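Local coordinates for centromeric protein-C, isoform A (Drosophila melanogaster, PDB 6O2K) that probably acts as an adaptor between centromeric chromatin and other kinetochore proteins, this chain being its dimeric C-terminal cupin domain, at residues 85-96 / 108-119. Numbering follows the deposited sequence. Where two conformers were deposited one is given.
Sequences LKLLVQFGEFNV and HSVLRVGDMIEI
Strand 85-89 pairs antiparallel with 116-119 and strand 93-96 with 108-112, the two segments crossing from one sheet to the other in opposite senses; at the corner Gly114 N donates to Val89 O (2.9 Å) and Val89 N to Asp115 O. A water bridges Gly92 O and Val113 N where the ladders part. Between the sheets, Val89 sets CG2 against Leu111 CB (3.6 Å), while Val96 CG2 meets Leu111 CD1 (3.8 Å). Leu87 lies alongside Ile117, as Leu85 does Ile119, with Leu85 CD1 a tight 3.4 Å from Ile119 CG1. This is the interior of the cupin jelly-roll, which Leu87 and Phe94 share with Ile127 and Leu137. Arg112 to Asp115 form a type II turn, and Asp115 OD2 takes the Arg112 N-H from above the carboxylate plane (2.9 Å), while OD1 accepts from Ala40 N of the second subunit. On the face carrying Asn95 and Val110, Glu93 in one of its two conformers has CG anti to its N (chi1 -167°), bringing OE2 to Arg112 NH1 (2.9 Å) in a salt bridge whose carboxylate and guanidinium planes stand 62° apart. Met116 and Ile117 extend the sheet into the second subunit, whose Tyr56 packs on Met116.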
loop_
_atom_site.group_PDB
_atom_site.type_symbol
_atom_site.label_atom_id
_atom_site.label_comp_id
_atom_site.label_asym_id
_atom_site.label_seq_id
_atom_site.Cartn_x
_atom_site.Cartn_y
_atom_site.Cartn_z
ATOM N N LEU B 85 -13.534 -3.214 0.761
ATOM C CA LEU B 85 -12.114 -3.177 0.442
ATOM C C LEU B 85 -11.749 -1.861 -0.224
ATOM O O LEU B 85 -12.610 -1.082 -0.627
ATOM C CB LEU B 85 -11.726 -4.381 -0.411
ATOM C CG LEU B 85 -12.403 -4.708 -1.726
ATOM C CD1 LEU B 85 -11.821 -3.806 -2.745
ATOM C CD2 LEU B 85 -12.049 -6.143 -2.078
ATOM N N LYS B 86 -10.450 -1.603 -0.292
ATOM C CA LYS B 86 -9.897 -0.500 -1.058
ATOM C C LYS B 86 -8.943 -1.092 -2.088
ATOM O O LYS B 86 -8.139 -1.966 -1.757
ATOM C CB LYS B 86 -9.155 0.492 -0.153
ATOM C CG LYS B 86 -10.030 1.097 0.935
ATOM C CD LYS B 86 -9.324 2.141 1.772
ATOM C CE LYS B 86 -10.246 2.601 2.918
ATOM N NZ LYS B 86 -10.565 1.511 3.877
ATOM N N LEU B 87 -9.047 -0.636 -3.328
ATOM C CA LEU B 87 -8.137 -1.042 -4.392
ATOM C C LEU B 87 -7.220 0.131 -4.715
ATOM O O LEU B 87 -7.694 1.212 -5.088
ATOM C CB LEU B 87 -8.918 -1.492 -5.628
ATOM C CG LEU B 87 -9.943 -2.622 -5.428
ATOM C CD1 LEU B 87 -10.745 -2.852 -6.705
ATOM C CD2 LEU B 87 -9.249 -3.921 -5.009
ATOM N N LEU B 88 -5.915 -0.084 -4.577
ATOM C CA LEU B 88 -4.916 0.966 -4.733
ATOM C C LEU B 88 -3.896 0.521 -5.770
ATOM O O LEU B 88 -3.182 -0.469 -5.554
ATOM C CB LEU B 88 -4.243 1.264 -3.390
ATOM C CG LEU B 88 -3.088 2.260 -3.351
ATOM C CD1 LEU B 88 -3.539 3.634 -3.817
ATOM C CD2 LEU B 88 -2.557 2.327 -1.927
ATOM N N VAL B 89 -3.804 1.257 -6.876
ATOM C CA VAL B 89 -2.976 0.824 -8.000
ATOM C C VAL B 89 -1.497 0.984 -7.653
ATOM O O VAL B 89 -1.035 2.072 -7.281
ATOM C CB VAL B 89 -3.344 1.590 -9.276
ATOM C CG1 VAL B 89 -2.423 1.201 -10.415
ATOM C CG2 VAL B 89 -4.798 1.287 -9.653
ATOM N N GLN B 90 -0.748 -0.116 -7.769
ATOM C CA GLN B 90 0.694 -0.140 -7.545
ATOM C C GLN B 90 1.480 0.030 -8.825
ATOM O O GLN B 90 2.591 0.592 -8.799
ATOM C CB GLN B 90 1.108 -1.460 -6.893
ATOM C CG GLN B 90 0.457 -1.689 -5.554
ATOM C CD GLN B 90 1.002 -0.730 -4.527
ATOM O OE1 GLN B 90 2.192 -0.744 -4.228
ATOM N NE2 GLN B 90 0.132 0.122 -3.992
ATOM N N PHE B 91 0.948 -0.464 -9.940
ATOM C CA PHE B 91 1.626 -0.280 -11.218
ATOM C C PHE B 91 0.600 -0.474 -12.320
ATOM O O PHE B 91 -0.241 -1.371 -12.234
ATOM C CB PHE B 91 2.792 -1.269 -11.399
ATOM C CG PHE B 91 3.604 -1.030 -12.648
ATOM C CD1 PHE B 91 3.273 -1.658 -13.838
ATOM C CD2 PHE B 91 4.688 -0.163 -12.635
ATOM C CE1 PHE B 91 4.006 -1.428 -14.989
ATOM C CE2 PHE B 91 5.441 0.064 -13.784
ATOM C CZ PHE B 91 5.104 -0.561 -14.961
ATOM N N GLY B 92 0.667 0.364 -13.342
ATOM C CA GLY B 92 -0.209 0.166 -14.482
ATOM C C GLY B 92 -1.500 0.950 -14.429
ATOM O O GLY B 92 -1.554 2.034 -13.844
ATOM N N GLU B 93 -2.549 0.405 -15.042
ATOM C CA GLU B 93 -3.824 1.097 -15.198
ATOM C C GLU B 93 -4.946 0.067 -15.144
ATOM O O GLU B 93 -4.800 -1.039 -15.691
ATOM C CB GLU B 93 -3.862 1.861 -16.533
ATOM C CG GLU B 93 -5.003 2.869 -16.701
ATOM C CD GLU B 93 -4.967 3.556 -18.065
ATOM O OE1 GLU B 93 -3.888 3.560 -18.703
ATOM O OE2 GLU B 93 -6.013 4.073 -18.516
ATOM N N PHE B 94 -6.058 0.432 -14.513
ATOM C CA PHE B 94 -7.174 -0.487 -14.349
ATOM C C PHE B 94 -8.486 0.214 -14.665
ATOM O O PHE B 94 -8.650 1.407 -14.412
ATOM C CB PHE B 94 -7.243 -1.045 -12.914
ATOM C CG PHE B 94 -6.174 -2.056 -12.596
ATOM C CD1 PHE B 94 -6.338 -3.390 -12.945
ATOM C CD2 PHE B 94 -5.006 -1.675 -11.939
ATOM C CE1 PHE B 94 -5.360 -4.322 -12.641
ATOM C CE2 PHE B 94 -4.020 -2.608 -11.637
ATOM C CZ PHE B 94 -4.196 -3.932 -11.994
ATOM N N ASN B 95 -9.429 -0.552 -15.204
ATOM C CA ASN B 95 -10.816 -0.144 -15.324
ATOM C C ASN B 95 -11.620 -0.931 -14.301
ATOM O O ASN B 95 -11.520 -2.166 -14.252
ATOM C CB ASN B 95 -11.348 -0.408 -16.734
ATOM C CG ASN B 95 -10.690 0.466 -17.786
ATOM O OD1 ASN B 95 -10.233 1.571 -17.498
ATOM N ND2 ASN B 95 -10.656 -0.022 -19.019
ATOM N N VAL B 96 -12.413 -0.225 -13.493
ATOM C CA VAL B 96 -13.212 -0.839 -12.435
ATOM C C VAL B 96 -14.676 -0.499 -12.667
ATOM O O VAL B 96 -15.018 0.672 -12.848
ATOM C CB VAL B 96 -12.762 -0.368 -11.039
ATOM C CG1 VAL B 96 -13.639 -1.006 -9.945
ATOM C CG2 VAL B 96 -11.265 -0.678 -10.819
ATOM N N HIS B 108 -18.340 3.277 -14.154
ATOM C CA HIS B 108 -17.049 2.928 -14.723
ATOM C C HIS B 108 -16.013 3.942 -14.234
ATOM O O HIS B 108 -16.218 5.153 -14.368
ATOM C CB HIS B 108 -17.155 2.920 -16.255
ATOM C CG HIS B 108 -15.842 2.856 -16.971
ATOM N ND1 HIS B 108 -15.169 1.672 -17.192
ATOM C CD2 HIS B 108 -15.085 3.827 -17.539
ATOM C CE1 HIS B 108 -14.050 1.917 -17.853
ATOM N NE2 HIS B 108 -13.975 3.217 -18.076
ATOM N N SER B 109 -14.914 3.454 -13.647
ATOM C CA SER B 109 -13.830 4.312 -13.191
ATOM C C SER B 109 -12.511 3.825 -13.764
ATOM O O SER B 109 -12.307 2.626 -13.957
ATOM C CB SER B 109 -13.728 4.366 -11.652
ATOM O OG SER B 109 -14.997 4.473 -11.029
ATOM N N VAL B 110 -11.610 4.765 -14.035
ATOM C CA VAL B 110 -10.278 4.451 -14.550
ATOM C C VAL B 110 -9.267 4.882 -13.507
ATOM O O VAL B 110 -9.276 6.047 -13.088
ATOM C CB VAL B 110 -9.988 5.153 -15.887
ATOM C CG1 VAL B 110 -8.590 4.752 -16.408
ATOM C CG2 VAL B 110 -11.065 4.844 -16.899
ATOM N N LEU B 111 -8.384 3.955 -13.109
ATOM C CA LEU B 111 -7.403 4.189 -12.056
ATOM C C LEU B 111 -5.989 4.050 -12.609
ATOM O O LEU B 111 -5.656 3.036 -13.243
ATOM C CB LEU B 111 -7.598 3.221 -10.882
ATOM C CG LEU B 111 -9.018 3.125 -10.265
ATOM C CD1 LEU B 111 -9.048 2.010 -9.240
ATOM C CD2 LEU B 111 -9.431 4.437 -9.614
ATOM N N ARG B 112 -5.158 5.053 -12.344
ATOM C CA ARG B 112 -3.734 4.992 -12.650
ATOM C C ARG B 112 -2.953 4.854 -11.348
ATOM O O ARG B 112 -3.517 4.830 -10.257
ATOM C CB ARG B 112 -3.280 6.228 -13.429
ATOM C CG ARG B 112 -3.766 6.261 -14.864
ATOM C CD ARG B 112 -3.711 7.657 -15.461
ATOM N NE ARG B 112 -5.043 8.118 -15.839
ATOM C CZ ARG B 112 -5.723 7.670 -16.892
ATOM N NH1 ARG B 112 -5.196 6.747 -17.689
ATOM N NH2 ARG B 112 -6.933 8.147 -17.151
ATOM N N VAL B 113 -1.628 4.780 -11.470
ATOM C CA VAL B 113 -0.816 4.422 -10.316
ATOM C C VAL B 113 -1.011 5.431 -9.188
ATOM O O VAL B 113 -1.034 6.651 -9.405
ATOM C CB VAL B 113 0.658 4.292 -10.733
ATOM C CG1 VAL B 113 1.257 5.655 -11.102
ATOM C CG2 VAL B 113 1.450 3.603 -9.627
ATOM N N GLY B 114 -1.191 4.910 -7.973
ATOM C CA GLY B 114 -1.455 5.713 -6.800
ATOM C C GLY B 114 -2.909 6.073 -6.595
ATOM O O GLY B 114 -3.254 6.609 -5.523
ATOM N N ASP B 115 -3.776 5.807 -7.575
ATOM C CA ASP B 115 -5.206 6.042 -7.404
ATOM C C ASP B 115 -5.830 4.906 -6.599
ATOM O O ASP B 115 -5.385 3.755 -6.661
ATOM C CB ASP B 115 -5.915 6.148 -8.761
ATOM C CG ASP B 115 -5.456 7.326 -9.582
ATOM O OD1 ASP B 115 -4.754 8.215 -9.046
ATOM O OD2 ASP B 115 -5.805 7.366 -10.787
ATOM N N MET B 116 -6.886 5.233 -5.860
ATOM C CA MET B 116 -7.590 4.282 -5.010
ATOM C C MET B 116 -9.100 4.376 -5.227
ATOM O O MET B 116 -9.642 5.446 -5.528
ATOM C CB MET B 116 -7.267 4.534 -3.520
ATOM C CG MET B 116 -7.855 3.509 -2.568
ATOM S SD MET B 116 -9.424 4.133 -1.903
ATOM C CE MET B 116 -8.791 5.474 -0.935
ATOM N N ILE B 117 -9.781 3.241 -5.073
ATOM C CA ILE B 117 -11.238 3.217 -5.032
ATOM C C ILE B 117 -11.689 2.436 -3.803
ATOM O O ILE B 117 -11.093 1.417 -3.444
ATOM C CB ILE B 117 -11.843 2.627 -6.329
ATOM C CG1 ILE B 117 -13.365 2.835 -6.349
ATOM C CG2 ILE B 117 -11.506 1.140 -6.470
ATOM C CD1 ILE B 117 -14.006 2.498 -7.708
ATOM N N GLU B 118 -12.730 2.941 -3.142
ATOM C CA GLU B 118 -13.345 2.316 -1.985
ATOM C C GLU B 118 -14.551 1.507 -2.471
ATOM O O GLU B 118 -15.421 2.047 -3.164
ATOM C CB GLU B 118 -13.777 3.400 -0.981
ATOM C CG GLU B 118 -13.939 2.963 0.465
ATOM C CD GLU B 118 -14.021 4.155 1.440
ATOM O OE1 GLU B 118 -14.116 5.317 0.991
ATOM O OE2 GLU B 118 -13.986 3.918 2.662
ATOM N N ILE B 119 -14.573 0.218 -2.144
ATOM C CA ILE B 119 -15.643 -0.714 -2.485
ATOM C C ILE B 119 -16.400 -1.006 -1.197
ATOM O O ILE B 119 -15.875 -1.682 -0.301
ATOM C CB ILE B 119 -15.091 -2.015 -3.090
ATOM C CG1 ILE B 119 -14.085 -1.744 -4.219
ATOM C CG2 ILE B 119 -16.234 -2.955 -3.554
ATOM C CD1 ILE B 119 -14.690 -1.349 -5.536
HETATM O O HOH W 1 -0.059 4.223 -13.960
HETATM O O HOH W 2 -16.387 2.150 -10.700
#